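Long-range contacts in formate dehydrogenase subunit beta (Desulfovibrio gigas, PDB 1H0H), which transfers electrons through three [4Fe-4S] clusters as the beta chain of formate dehydrogenase, which reversibly oxidises formate to carbon dioxide: residues V19-Q23 / H47-L51; G99-P105 / Q133-M139; R53-Q57 / K206-E210; D64-P69 / F199-H203. All coordinates share one frame; numbering follows the deposited sequence.

Contacts 1 and 2 form one pair, with centres about 13 Å apart: C21 of contact 1 and C137 of contact 2 bind irons of the same [4Fe-4S] cluster, and Y49 packs on K136 and C137. Contacts 3 and 4, centres about 7 Å apart, share the antiparallel hairpin of strands 51-59 and 62-70. The centre of contact 2 lies about 25 Å from either of theirs, across the centre of the chain. Contact 1 closes first along the sequence, whereas contact 3 encloses contact 4 and contact 2 is nested inside both. K50 NZ reaches P69 O, so contacts 1 and 4 meet directly between neighbouring clusters, and C-terminal segments are tied to the hairpin beside the electron-transfer core.

Contact 1: residues V19-Q23 / H47-L51. With SF4 (iron/sulfur cluster), chain M.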
loop_
_atom_site.group_PDB
_atom_site.type_symbol
_atom_site.label_atom_id
_atom_site.label_comp_id
_atom_site.label_asym_id
_atom_site.label_seq_id
_atom_site.Cartn_x
_atom_site.Cartn_y
_atom_site.Cartn_z
ATOM N N VAL B 19 -19.576 9.353 -2.769
ATOM C CA VAL B 19 -19.573 8.404 -3.886
ATOM C C VAL B 19 -20.677 7.347 -3.738
ATOM O O VAL B 19 -21.416 7.067 -4.684
ATOM C CB VAL B 19 -18.188 7.767 -4.059
ATOM C CG1 VAL B 19 -18.182 6.718 -5.161
ATOM C CG2 VAL B 19 -17.180 8.883 -4.401
ATOM N N ALA B 20 -20.832 6.818 -2.542
ATOM C CA ALA B 20 -21.791 5.747 -2.314
ATOM C C ALA B 20 -23.212 6.184 -2.660
ATOM O O ALA B 20 -23.967 5.394 -3.233
ATOM C CB ALA B 20 -21.727 5.232 -0.845
ATOM N N CYS B 21 -23.559 7.421 -2.304
ATOM C CA CYS B 21 -24.886 7.964 -2.595
ATOM C C CYS B 21 -25.065 7.937 -4.117
ATOM O O CYS B 21 -26.087 7.478 -4.637
ATOM C CB CYS B 21 -25.021 9.402 -2.068
ATOM S SG CYS B 21 -26.681 10.072 -2.323
ATOM N N LYS B 22 -24.061 8.408 -4.847
ATOM C CA LYS B 22 -24.172 8.435 -6.299
ATOM C C LYS B 22 -24.288 7.023 -6.891
ATOM O O LYS B 22 -25.098 6.776 -7.799
ATOM C CB LYS B 22 -22.997 9.204 -6.954
ATOM C CG LYS B 22 -22.958 10.706 -6.593
ATOM C CD LYS B 22 -22.445 11.602 -7.705
ATOM C CE LYS B 22 -22.678 13.098 -7.375
ATOM N NZ LYS B 22 -22.411 13.989 -8.551
ATOM N N GLN B 23 -23.490 6.097 -6.366
ATOM C CA GLN B 23 -23.495 4.725 -6.855
ATOM C C GLN B 23 -24.858 4.071 -6.661
ATOM O O GLN B 23 -25.365 3.419 -7.580
ATOM C CB GLN B 23 -22.397 3.868 -6.175
ATOM C CG GLN B 23 -22.025 2.593 -6.990
ATOM C CD GLN B 23 -22.940 1.389 -6.756
ATOM O OE1 GLN B 23 -23.007 0.473 -7.592
ATOM N NE2 GLN B 23 -23.612 1.375 -5.631
ATOM N N HIS B 47 -27.836 16.494 -9.120
ATOM C CA HIS B 47 -27.307 15.130 -9.182
ATOM C C HIS B 47 -26.447 14.745 -7.996
ATOM O O HIS B 47 -25.845 13.661 -7.996
ATOM C CB HIS B 47 -26.450 14.949 -10.420
ATOM C CG HIS B 47 -27.178 15.182 -11.698
ATOM N ND1 HIS B 47 -28.241 14.405 -12.102
ATOM C CD2 HIS B 47 -26.987 16.100 -12.672
ATOM C CE1 HIS B 47 -28.681 14.842 -13.271
ATOM N NE2 HIS B 47 -27.925 15.858 -13.645
ATOM N N THR B 48 -26.395 15.600 -6.988
ATOM C CA THR B 48 -25.479 15.411 -5.875
ATOM C C THR B 48 -26.197 15.692 -4.571
ATOM O O THR B 48 -26.377 16.846 -4.195
ATOM C CB THR B 48 -24.312 16.391 -6.053
ATOM O OG1 THR B 48 -23.743 16.252 -7.366
ATOM C CG2 THR B 48 -23.194 16.077 -5.076
ATOM N N TYR B 49 -26.589 14.636 -3.869
ATOM C CA TYR B 49 -27.396 14.754 -2.683
ATOM C C TYR B 49 -26.564 14.732 -1.414
ATOM O O TYR B 49 -27.038 15.107 -0.358
ATOM C CB TYR B 49 -28.333 13.574 -2.572
ATOM C CG TYR B 49 -29.179 13.203 -3.762
ATOM C CD1 TYR B 49 -29.475 14.116 -4.788
ATOM C CD2 TYR B 49 -29.715 11.924 -3.845
ATOM C CE1 TYR B 49 -30.282 13.758 -5.845
ATOM C CE2 TYR B 49 -30.513 11.567 -4.895
ATOM C CZ TYR B 49 -30.791 12.480 -5.896
ATOM O OH TYR B 49 -31.600 12.066 -6.930
ATOM N N LYS B 50 -25.338 14.219 -1.518
ATOM C CA LYS B 50 -24.479 14.051 -0.351
ATOM C C LYS B 50 -23.202 14.736 -0.755
ATOM O O LYS B 50 -22.626 14.430 -1.806
ATOM C CB LYS B 50 -24.285 12.551 -0.060
ATOM C CG LYS B 50 -23.469 12.222 1.201
ATOM C CD LYS B 50 -24.167 12.735 2.490
ATOM C CE LYS B 50 -23.628 12.038 3.718
ATOM N NZ LYS B 50 -24.061 12.653 5.041
ATOM N N LEU B 51 -22.811 15.725 0.036
ATOM C CA LEU B 51 -21.648 16.510 -0.293
ATOM C C LEU B 51 -20.738 16.715 0.907
ATOM O O LEU B 51 -21.129 17.323 1.904
ATOM C CB LEU B 51 -22.106 17.867 -0.836
ATOM C CG LEU B 51 -20.943 18.706 -1.332
ATOM C CD1 LEU B 51 -20.339 18.106 -2.581
ATOM C CD2 LEU B 51 -21.409 20.143 -1.573
HETATM FE FE1 SF4 M . -29.266 7.863 0.893
HETATM FE FE2 SF4 M . -27.275 9.132 2.300
HETATM FE FE3 SF4 M . -29.541 10.518 1.515
HETATM FE FE4 SF4 M . -27.659 9.732 -0.337
HETATM S S1 SF4 M . -27.377 11.180 1.455
HETATM S S2 SF4 M . -29.944 9.554 -0.456
HETATM S S3 SF4 M . -26.917 7.805 0.450
HETATM S S4 SF4 M . -29.598 8.759 2.942
#
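C21 and K50 mark the closest backbone approach, their CA atoms 6.5 Å apart, where helical segment 19-23 meets the irregular segment 47-51; at K22 and T48 the backbones are slightly further apart. C21 faces the loop and binds FE4 of the iron-sulfur cluster through SG at 2.2 Å, as one of the four cysteines that hold it. The same sulfur makes an oblique sulfur-aromatic contact with Y49, SG lying 5.0 Å from the ring centroid and 63° off the normal. K50 packs beside C21 as well: its CB touches C21 CB at 3.8 Å, and the bend at chi2 (63°) brings CD against cluster atom S1, 3.7 Å away, before NZ leaves to bond P69 O and Q71 OE1. At the far end K22 runs out over the loop so that NZ donates to T48 OG1 at 2.9 Å, an oxygen that N45 also grips. K22 NZ also hydrogen-bonds P28 O and forms a salt bridge with an acidic side chain of the neighbouring protein chain, which gives the ammonium several anchors at the subunit interface. The loop thus lies between helix 16-25 and strand 51-59, with K50 packed against C17 and against C152 of helix 151-155.

Contact 2: residues G99-P105 / Q133-M139. With SF4 (iron/sulfur cluster), chain M; SF4 (iron/sulfur cluster), chain N.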
loop_
_atom_site.group_PDB
_atom_site.type_symbol
_atom_site.label_atom_id
_atom_site.label_comp_id
_atom_site.label_asym_id
_atom_site.label_seq_id
_atom_site.Cartn_x
_atom_site.Cartn_y
_atom_site.Cartn_z
ATOM N N GLY B 99 -40.470 9.042 7.963
ATOM C CA GLY B 99 -40.173 10.444 8.170
ATOM C C GLY B 99 -39.483 11.011 6.941
ATOM O O GLY B 99 -39.117 12.190 6.912
ATOM N N CYS B 100 -39.310 10.191 5.902
ATOM C CA CYS B 100 -38.627 10.675 4.716
ATOM C C CYS B 100 -39.401 11.782 4.015
ATOM O O CYS B 100 -40.611 11.694 3.852
ATOM C CB CYS B 100 -38.353 9.555 3.699
ATOM S SG CYS B 100 -37.697 10.171 2.103
ATOM N N VAL B 101 -38.670 12.804 3.581
ATOM C CA VAL B 101 -39.226 13.902 2.806
ATOM C C VAL B 101 -38.760 13.606 1.401
ATOM O O VAL B 101 -37.579 13.690 1.096
ATOM C CB VAL B 101 -38.712 15.262 3.312
ATOM C CG1 VAL B 101 -39.170 16.390 2.406
ATOM C CG2 VAL B 101 -39.191 15.494 4.769
ATOM N N LEU B 102 -39.692 13.226 0.551
ATOM C CA LEU B 102 -39.346 12.719 -0.749
ATOM C C LEU B 102 -39.725 13.645 -1.894
ATOM O O LEU B 102 -40.908 13.834 -2.179
ATOM C CB LEU B 102 -39.997 11.348 -0.918
ATOM C CG LEU B 102 -39.827 10.615 -2.251
ATOM C CD1 LEU B 102 -38.348 10.347 -2.555
ATOM C CD2 LEU B 102 -40.588 9.316 -2.191
ATOM N N PHE B 103 -38.728 14.251 -2.535
ATOM C CA PHE B 103 -39.027 15.035 -3.725
ATOM C C PHE B 103 -39.284 14.031 -4.832
ATOM O O PHE B 103 -38.477 13.125 -5.058
ATOM C CB PHE B 103 -37.857 15.915 -4.163
ATOM C CG PHE B 103 -37.815 17.272 -3.519
ATOM C CD1 PHE B 103 -38.091 17.440 -2.183
ATOM C CD2 PHE B 103 -37.434 18.376 -4.265
ATOM C CE1 PHE B 103 -37.995 18.674 -1.608
ATOM C CE2 PHE B 103 -37.334 19.622 -3.693
ATOM C CZ PHE B 103 -37.611 19.785 -2.370
ATOM N N THR B 104 -40.387 14.198 -5.529
ATOM C CA THR B 104 -40.704 13.323 -6.640
ATOM C C THR B 104 -40.540 14.084 -7.954
ATOM O O THR B 104 -40.419 15.300 -7.967
ATOM C CB THR B 104 -42.164 12.806 -6.514
ATOM O OG1 THR B 104 -43.100 13.874 -6.791
ATOM C CG2 THR B 104 -42.502 12.433 -5.102
ATOM N N PRO B 105 -40.540 13.374 -9.070
ATOM C CA PRO B 105 -40.522 14.037 -10.380
ATOM C C PRO B 105 -41.722 14.965 -10.572
ATOM O O PRO B 105 -41.644 15.853 -11.428
ATOM C CB PRO B 105 -40.618 12.872 -11.360
ATOM C CG PRO B 105 -39.973 11.734 -10.601
ATOM C CD PRO B 105 -40.517 11.902 -9.185
ATOM N N GLN B 133 -37.979 20.375 -12.448
ATOM C CA GLN B 133 -37.801 19.208 -11.604
ATOM C C GLN B 133 -36.696 19.415 -10.599
ATOM O O GLN B 133 -35.617 19.894 -10.956
ATOM C CB GLN B 133 -37.481 17.964 -12.425
ATOM C CG GLN B 133 -37.696 16.696 -11.639
ATOM C CD GLN B 133 -37.639 15.459 -12.517
ATOM O OE1 GLN B 133 -38.017 15.513 -13.698
ATOM N NE2 GLN B 133 -37.201 14.346 -11.949
ATOM N N MET B 134 -36.949 18.998 -9.367
ATOM C CA MET B 134 -35.983 19.121 -8.281
ATOM C C MET B 134 -35.692 17.783 -7.600
ATOM O O MET B 134 -36.538 16.899 -7.558
ATOM C CB MET B 134 -36.481 20.133 -7.259
ATOM C CG MET B 134 -36.500 21.591 -7.769
ATOM S SD MET B 134 -37.221 22.734 -6.558
ATOM C CE MET B 134 -38.899 22.107 -6.513
ATOM N N ALA B 135 -34.488 17.625 -7.058
ATOM C CA ALA B 135 -34.143 16.393 -6.357
ATOM C C ALA B 135 -33.187 16.700 -5.218
ATOM O O ALA B 135 -32.638 17.795 -5.152
ATOM C CB ALA B 135 -33.551 15.343 -7.325
ATOM N N LYS B 136 -33.022 15.731 -4.324
ATOM C CA LYS B 136 -32.193 15.836 -3.131
ATOM C C LYS B 136 -32.194 14.437 -2.513
ATOM O O LYS B 136 -32.792 13.513 -3.071
ATOM C CB LYS B 136 -32.804 16.843 -2.140
ATOM C CG LYS B 136 -34.156 16.391 -1.608
ATOM C CD LYS B 136 -34.666 17.262 -0.425
ATOM C CE LYS B 136 -35.849 16.578 0.321
ATOM N NZ LYS B 136 -35.404 15.252 0.954
ATOM N N CYS B 137 -31.499 14.279 -1.385
ATOM C CA CYS B 137 -31.459 13.039 -0.628
ATOM C C CYS B 137 -32.853 12.443 -0.444
ATOM O O CYS B 137 -33.790 13.148 -0.031
ATOM C CB CYS B 137 -30.864 13.355 0.748
ATOM S SG CYS B 137 -31.022 12.086 1.994
ATOM N N ASP B 138 -33.004 11.155 -0.760
ATOM C CA ASP B 138 -34.286 10.491 -0.549
ATOM C C ASP B 138 -34.256 9.524 0.640
ATOM O O ASP B 138 -35.059 8.583 0.722
ATOM C CB ASP B 138 -34.769 9.792 -1.822
ATOM C CG ASP B 138 -33.933 8.573 -2.198
ATOM O OD1 ASP B 138 -32.914 8.298 -1.540
ATOM O OD2 ASP B 138 -34.240 7.851 -3.175
ATOM N N MET B 139 -33.319 9.771 1.549
ATOM C CA MET B 139 -33.121 8.913 2.722
ATOM C C MET B 139 -32.915 7.451 2.301
ATOM O O MET B 139 -33.148 6.545 3.096
ATOM C CB MET B 139 -34.344 9.025 3.683
ATOM C CG MET B 139 -34.042 8.738 5.152
ATOM S SD MET B 139 -35.474 8.592 6.285
ATOM C CE MET B 139 -35.662 10.237 6.900
HETATM FE FE1 SF4 M . -29.266 7.863 0.893
HETATM FE FE2 SF4 M . -27.275 9.132 2.300
HETATM FE FE3 SF4 M . -29.541 10.518 1.515
HETATM FE FE4 SF4 M . -27.659 9.732 -0.337
HETATM S S1 SF4 M . -27.377 11.180 1.455
HETATM S S2 SF4 M . -29.944 9.554 -0.456
HETATM S S3 SF4 M . -26.917 7.805 0.450
HETATM S S4 SF4 M . -29.598 8.759 2.942
HETATM FE FE1 SF4 N . -34.654 21.599 3.235
HETATM FE FE2 SF4 N . -34.565 18.842 3.320
HETATM FE FE3 SF4 N . -35.772 20.356 5.432
HETATM FE FE4 SF4 N . -36.980 20.245 2.949
HETATM S S1 SF4 N . -36.693 18.447 4.465
HETATM S S2 SF4 N . -36.708 22.072 4.125
HETATM S S3 SF4 N . -35.091 20.159 1.530
HETATM S S4 SF4 N . -33.481 20.297 4.792
HETATM O O HOH W 1 -35.976 13.246 -2.194
HETATM O O HOH W 2 -35.462 13.675 -4.893
#
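V101 and K136 join two runs of the ferredoxin-type dicluster fold, 99-105 and 133-139, which run in roughly opposite directions. The packed side is built on K136, which crosses F103 at about a right angle and lays CD over the ring face, 4.2 Å from the centroid and 27° off its normal. M134 CB meets the edge of that ring at F103 CD2, 3.6 Å away, so the phenyl group is held on two sides, with I92, V116 and C80 also packing on it. K136 CD touches S3 of the cluster held by C72, C75, C80 and C120, while the bend at chi4 (63°) turns NZ back to donate to V101 O at 2.7 Å and to C137 O; two carbonyls therefore hold the buried ammonium. The other side is looser. Instead of pairing directly, the backbones are bridged by water: one molecule accepts from F103 N and lies near C137 O, and a second accepts from K136 N and lies near F103 O. At the Q133 end, P105 merely lies alongside the extended side chain of Q133. Towards the cluster that C137 binds, C100 SG packs on M139 CB at 3.9 Å. There C137 SG binds FE3 and accepts an N-H···S bond from M139 N, 3.3 Å long at 156°.

Contact 3: residues R53-Q57 / K206-E210; sequences RMHEQ and KLYHE
Q57 NE2 is held by two acceptors: it donates to L207 O at 2.9 Å, in the carbonyl plane and on a lone pair, and to a water that bonds K206 O only weakly. The bend of Q57 at chi2 (-71°) brings the amide back over L207, CD2 of which lies 3.6 Å from Q57 NE2; the N-H···O angle to L207 O is 149°. Two residues back along the strand, H55 ND1 donates to Y208 O at 2.8 Å; this bond is more bent, and the nitrogen sits above the carbonyl plane. R53 ends the series with a flat stack, its guanidinium parallel within 6° to the H209 imidazole and 3.6 Å from it between centres, while CD covers the same ring. Salt bridges from R53 NE to D70 and from NH2 to D43 probably hold the guanidinium in that plane. R53, H55 and Q57 are every second residue of strand 51-59, all directed at the C-terminal loop, and each pairs through its backbone with strand 62-70, while Y208 packs on F68 of that strand.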
loop_
_atom_site.group_PDB
_atom_site.type_symbol
_atom_site.label_atom_id
_atom_site.label_comp_id
_atom_site.label_asym_id
_atom_site.label_seq_id
_atom_site.Cartn_x
_atom_site.Cartn_y
_atom_site.Cartn_z
ATOM N N ARG B 53 -18.371 18.642 2.748
ATOM C CA ARG B 53 -17.862 19.990 2.769
ATOM C C ARG B 53 -16.606 19.991 3.610
ATOM O O ARG B 53 -16.501 19.223 4.560
ATOM C CB ARG B 53 -18.922 20.923 3.335
ATOM C CG ARG B 53 -20.136 21.084 2.448
ATOM C CD ARG B 53 -21.168 22.045 3.021
ATOM N NE ARG B 53 -22.437 22.044 2.300
ATOM C CZ ARG B 53 -22.627 22.654 1.136
ATOM N NH1 ARG B 53 -21.622 23.296 0.540
ATOM N NH2 ARG B 53 -23.814 22.623 0.567
ATOM N N MET B 54 -15.631 20.810 3.236
ATOM C CA MET B 54 -14.336 20.780 3.905
ATOM C C MET B 54 -13.845 22.204 4.083
ATOM O O MET B 54 -13.736 22.960 3.094
ATOM C CB MET B 54 -13.318 19.952 3.094
ATOM C CG MET B 54 -13.763 18.516 2.732
ATOM S SD MET B 54 -12.721 17.718 1.422
ATOM C CE MET B 54 -11.180 17.378 2.331
ATOM N N HIS B 55 -13.545 22.581 5.328
ATOM C CA HIS B 55 -13.104 23.954 5.608
ATOM C C HIS B 55 -11.952 24.038 6.595
ATOM O O HIS B 55 -12.036 23.568 7.743
ATOM C CB HIS B 55 -14.263 24.821 6.118
ATOM C CG HIS B 55 -15.290 25.122 5.075
ATOM N ND1 HIS B 55 -16.573 24.620 5.127
ATOM C CD2 HIS B 55 -15.216 25.842 3.929
ATOM C CE1 HIS B 55 -17.255 25.036 4.072
ATOM N NE2 HIS B 55 -16.457 25.784 3.332
ATOM N N GLU B 56 -10.878 24.655 6.151
ATOM C CA GLU B 56 -9.751 24.875 7.020
ATOM C C GLU B 56 -10.148 25.932 8.024
ATOM O O GLU B 56 -10.803 26.915 7.658
ATOM C CB GLU B 56 -8.543 25.355 6.227
ATOM C CG GLU B 56 -7.882 24.232 5.465
ATOM C CD GLU B 56 -6.534 24.615 4.948
ATOM O OE1 GLU B 56 -5.964 25.666 5.346
ATOM O OE2 GLU B 56 -6.040 23.859 4.119
ATOM N N GLN B 57 -9.769 25.732 9.284
ATOM C CA GLN B 57 -10.080 26.707 10.330
ATOM C C GLN B 57 -8.990 26.712 11.357
ATOM O O GLN B 57 -8.584 25.659 11.846
ATOM C CB GLN B 57 -11.413 26.389 11.044
ATOM C CG GLN B 57 -12.644 26.307 10.158
ATOM C CD GLN B 57 -13.091 27.675 9.629
ATOM O OE1 GLN B 57 -12.435 28.671 9.881
ATOM N NE2 GLN B 57 -14.222 27.708 8.909
ATOM N N LYS B 206 -21.201 27.349 11.919
ATOM C CA LYS B 206 -20.912 28.161 10.753
ATOM C C LYS B 206 -19.447 28.047 10.287
ATOM O O LYS B 206 -19.093 28.476 9.186
ATOM C CB LYS B 206 -21.366 29.607 10.996
ATOM C CG LYS B 206 -22.902 29.769 10.940
ATOM C CD LYS B 206 -23.340 31.199 11.273
ATOM C CE LYS B 206 -24.840 31.380 11.171
ATOM N NZ LYS B 206 -25.613 30.272 11.832
ATOM N N LEU B 207 -18.600 27.469 11.119
ATOM C CA LEU B 207 -17.217 27.205 10.721
ATOM C C LEU B 207 -17.193 25.942 9.862
ATOM O O LEU B 207 -16.249 25.710 9.100
ATOM C CB LEU B 207 -16.321 27.023 11.942
ATOM C CG LEU B 207 -16.142 28.290 12.761
ATOM C CD1 LEU B 207 -15.385 28.011 14.019
ATOM C CD2 LEU B 207 -15.439 29.325 11.917
ATOM N N TYR B 208 -18.236 25.135 9.968
ATOM C CA TYR B 208 -18.347 23.937 9.124
ATOM C C TYR B 208 -19.074 24.245 7.824
ATOM O O TYR B 208 -18.672 23.793 6.744
ATOM C CB TYR B 208 -19.092 22.809 9.836
ATOM C CG TYR B 208 -18.360 22.198 11.013
ATOM C CD1 TYR B 208 -18.222 22.895 12.218
ATOM C CD2 TYR B 208 -17.830 20.918 10.927
ATOM C CE1 TYR B 208 -17.551 22.332 13.297
ATOM C CE2 TYR B 208 -17.176 20.334 12.015
ATOM C CZ TYR B 208 -17.032 21.040 13.192
ATOM O OH TYR B 208 -16.361 20.457 14.261
ATOM N N HIS B 209 -20.148 25.014 7.924
ATOM C CA HIS B 209 -20.943 25.346 6.746
ATOM C C HIS B 209 -21.884 26.470 7.109
ATOM O O HIS B 209 -22.443 26.484 8.214
ATOM C CB HIS B 209 -21.736 24.121 6.277
ATOM C CG HIS B 209 -22.597 24.373 5.086
ATOM N ND1 HIS B 209 -22.160 25.089 3.995
ATOM C CD2 HIS B 209 -23.875 24.005 4.813
ATOM C CE1 HIS B 209 -23.122 25.136 3.090
ATOM N NE2 HIS B 209 -24.177 24.495 3.566
ATOM N N GLU B 210 -22.020 27.432 6.200
ATOM C CA GLU B 210 -22.829 28.631 6.480
ATOM C C GLU B 210 -24.269 28.300 6.803
ATOM O O GLU B 210 -24.958 29.059 7.486
ATOM C CB GLU B 210 -22.767 29.614 5.311
ATOM C CG GLU B 210 -23.243 29.069 3.964
ATOM C CD GLU B 210 -23.064 30.086 2.823
ATOM O OE1 GLU B 210 -23.117 31.319 3.070
ATOM O OE2 GLU B 210 -22.852 29.654 1.670
HETATM O O HOH W 3 -16.085 29.688 7.874
#

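Contact 4: residues D64-P69 / F199-H203; sequences DWLFFP and FLTAH
F68 and F199 stack face to face, with ring centroids 4.1 Å apart and planes only 18° from parallel. The overlap is displaced: F68 CZ sits over the centre of the F199 ring, whereas F199 CD2 lies over the rim of F68. Although the rings are nearly parallel, the side chains reach the stack at about a right angle to each other. P69 O lies in the plane of the F199 ring, 3.5 Å from CE2, and T201 CG2 meets the edge of F68 at CE1, 4.2 Å away. P69, on which F199 packs, lines the pocket of the cluster bound by C11, C14, C17 and C156. The D64 carboxylate stands almost perpendicular to the H203 ring; a water joins them, donating to D64 OD2 and lying 2.7 Å from H203 NE2 in the imidazole plane. The strand axes run antiparallel (174°) but 9.3 Å apart, too far for direct strand pairing, so the contact rests mainly on side chains. It packs hairpin strand 62-70 against strand 197-201 of the mixed sheet, with V6 of neighbouring strand 2-7 against P69 and F199, and Y208 covering F68, T201 and H203.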
loop_
_atom_site.group_PDB
_atom_site.type_symbol
_atom_site.label_atom_id
_atom_site.label_comp_id
_atom_site.label_asym_id
_atom_site.label_seq_id
_atom_site.Cartn_x
_atom_site.Cartn_y
_atom_site.Cartn_z
ATOM N N ASP B 64 -6.886 23.466 11.925
ATOM C CA ASP B 64 -7.762 22.327 11.969
ATOM C C ASP B 64 -8.439 22.274 10.604
ATOM O O ASP B 64 -8.363 23.219 9.828
ATOM C CB ASP B 64 -8.793 22.500 13.071
ATOM C CG ASP B 64 -9.348 21.180 13.573
ATOM O OD1 ASP B 64 -9.295 20.130 12.860
ATOM O OD2 ASP B 64 -9.873 21.106 14.691
ATOM N N TRP B 65 -9.070 21.154 10.296
ATOM C CA TRP B 65 -9.753 20.988 9.032
ATOM C C TRP B 65 -11.084 20.336 9.356
ATOM O O TRP B 65 -11.136 19.176 9.790
ATOM C CB TRP B 65 -8.912 20.095 8.131
ATOM C CG TRP B 65 -9.118 20.248 6.679
ATOM C CD1 TRP B 65 -10.022 21.041 6.040
ATOM C CD2 TRP B 65 -8.403 19.540 5.655
ATOM N NE1 TRP B 65 -9.893 20.886 4.680
ATOM C CE2 TRP B 65 -8.898 19.976 4.420
ATOM C CE3 TRP B 65 -7.363 18.578 5.671
ATOM C CZ2 TRP B 65 -8.404 19.488 3.197
ATOM C CZ3 TRP B 65 -6.864 18.106 4.468
ATOM C CH2 TRP B 65 -7.392 18.552 3.246
ATOM N N LEU B 66 -12.148 21.098 9.149
ATOM C CA LEU B 66 -13.491 20.708 9.558
ATOM C C LEU B 66 -14.301 20.172 8.416
ATOM O O LEU B 66 -14.401 20.798 7.367
ATOM C CB LEU B 66 -14.238 21.893 10.182
ATOM C CG LEU B 66 -13.491 22.569 11.331
ATOM C CD1 LEU B 66 -14.318 23.704 11.954
ATOM C CD2 LEU B 66 -13.081 21.540 12.395
ATOM N N PHE B 67 -14.912 19.026 8.656
ATOM C CA PHE B 67 -15.659 18.316 7.642
ATOM C C PHE B 67 -17.149 18.228 8.003
ATOM O O PHE B 67 -17.496 18.019 9.157
ATOM C CB PHE B 67 -15.083 16.911 7.481
ATOM C CG PHE B 67 -13.586 16.879 7.254
ATOM C CD1 PHE B 67 -12.988 17.740 6.357
ATOM C CD2 PHE B 67 -12.780 15.977 7.933
ATOM C CE1 PHE B 67 -11.613 17.718 6.155
ATOM C CE2 PHE B 67 -11.404 15.952 7.733
ATOM C CZ PHE B 67 -10.819 16.807 6.824
ATOM N N PHE B 68 -17.996 18.324 6.987
ATOM C CA PHE B 68 -19.450 18.302 7.134
ATOM C C PHE B 68 -20.067 17.572 5.940
ATOM O O PHE B 68 -20.158 18.125 4.843
ATOM C CB PHE B 68 -19.942 19.759 7.165
ATOM C CG PHE B 68 -21.294 19.943 7.764
ATOM C CD1 PHE B 68 -21.449 20.065 9.145
ATOM C CD2 PHE B 68 -22.406 20.058 6.963
ATOM C CE1 PHE B 68 -22.735 20.261 9.717
ATOM C CE2 PHE B 68 -23.671 20.237 7.524
ATOM C CZ PHE B 68 -23.833 20.342 8.895
ATOM N N PRO B 69 -20.478 16.325 6.126
ATOM C CA PRO B 69 -21.063 15.522 5.031
ATOM C C PRO B 69 -22.548 15.872 4.881
ATOM O O PRO B 69 -23.430 15.171 5.379
ATOM C CB PRO B 69 -20.915 14.079 5.518
ATOM C CG PRO B 69 -20.647 14.138 6.952
ATOM C CD PRO B 69 -20.376 15.577 7.381
ATOM N N PHE B 199 -26.600 16.681 13.105
ATOM C CA PHE B 199 -25.136 16.832 13.111
ATOM C C PHE B 199 -24.588 17.343 14.446
ATOM O O PHE B 199 -25.151 18.276 15.049
ATOM C CB PHE B 199 -24.648 17.811 12.059
ATOM C CG PHE B 199 -24.920 17.402 10.651
ATOM C CD1 PHE B 199 -26.150 17.657 10.082
ATOM C CD2 PHE B 199 -23.914 16.823 9.869
ATOM C CE1 PHE B 199 -26.386 17.336 8.781
ATOM C CE2 PHE B 199 -24.147 16.484 8.558
ATOM C CZ PHE B 199 -25.396 16.726 8.016
ATOM N N LEU B 200 -23.505 16.713 14.898
ATOM C CA LEU B 200 -22.746 17.183 16.038
ATOM C C LEU B 200 -21.537 17.896 15.479
ATOM O O LEU B 200 -20.868 17.365 14.580
ATOM C CB LEU B 200 -22.270 16.022 16.922
ATOM C CG LEU B 200 -21.252 16.390 18.015
ATOM C CD1 LEU B 200 -21.855 17.385 19.016
ATOM C CD2 LEU B 200 -20.751 15.181 18.768
ATOM N N THR B 201 -21.286 19.109 15.957
ATOM C CA THR B 201 -20.083 19.850 15.594
ATOM C C THR B 201 -19.324 20.147 16.855
ATOM O O THR B 201 -19.920 20.226 17.933
ATOM C CB THR B 201 -20.393 21.150 14.828
ATOM O OG1 THR B 201 -21.391 21.932 15.516
ATOM C CG2 THR B 201 -20.972 20.833 13.468
ATOM N N ALA B 202 -18.008 20.301 16.732
ATOM C CA ALA B 202 -17.172 20.552 17.889
ATOM C C ALA B 202 -16.948 22.049 18.121
ATOM O O ALA B 202 -16.402 22.437 19.129
ATOM C CB ALA B 202 -15.834 19.820 17.750
ATOM N N HIS B 203 -17.366 22.864 17.164
ATOM C CA HIS B 203 -17.193 24.305 17.237
ATOM C C HIS B 203 -18.389 24.958 16.573
ATOM O O HIS B 203 -19.266 24.272 16.063
ATOM C CB HIS B 203 -15.919 24.730 16.484
ATOM C CG HIS B 203 -14.739 23.869 16.781
ATOM N ND1 HIS B 203 -13.832 24.167 17.769
ATOM C CD2 HIS B 203 -14.339 22.694 16.240
ATOM C CE1 HIS B 203 -12.912 23.220 17.818
ATOM N NE2 HIS B 203 -13.196 22.317 16.896
HETATM O O HOH W 4 -11.701 20.189 16.192
#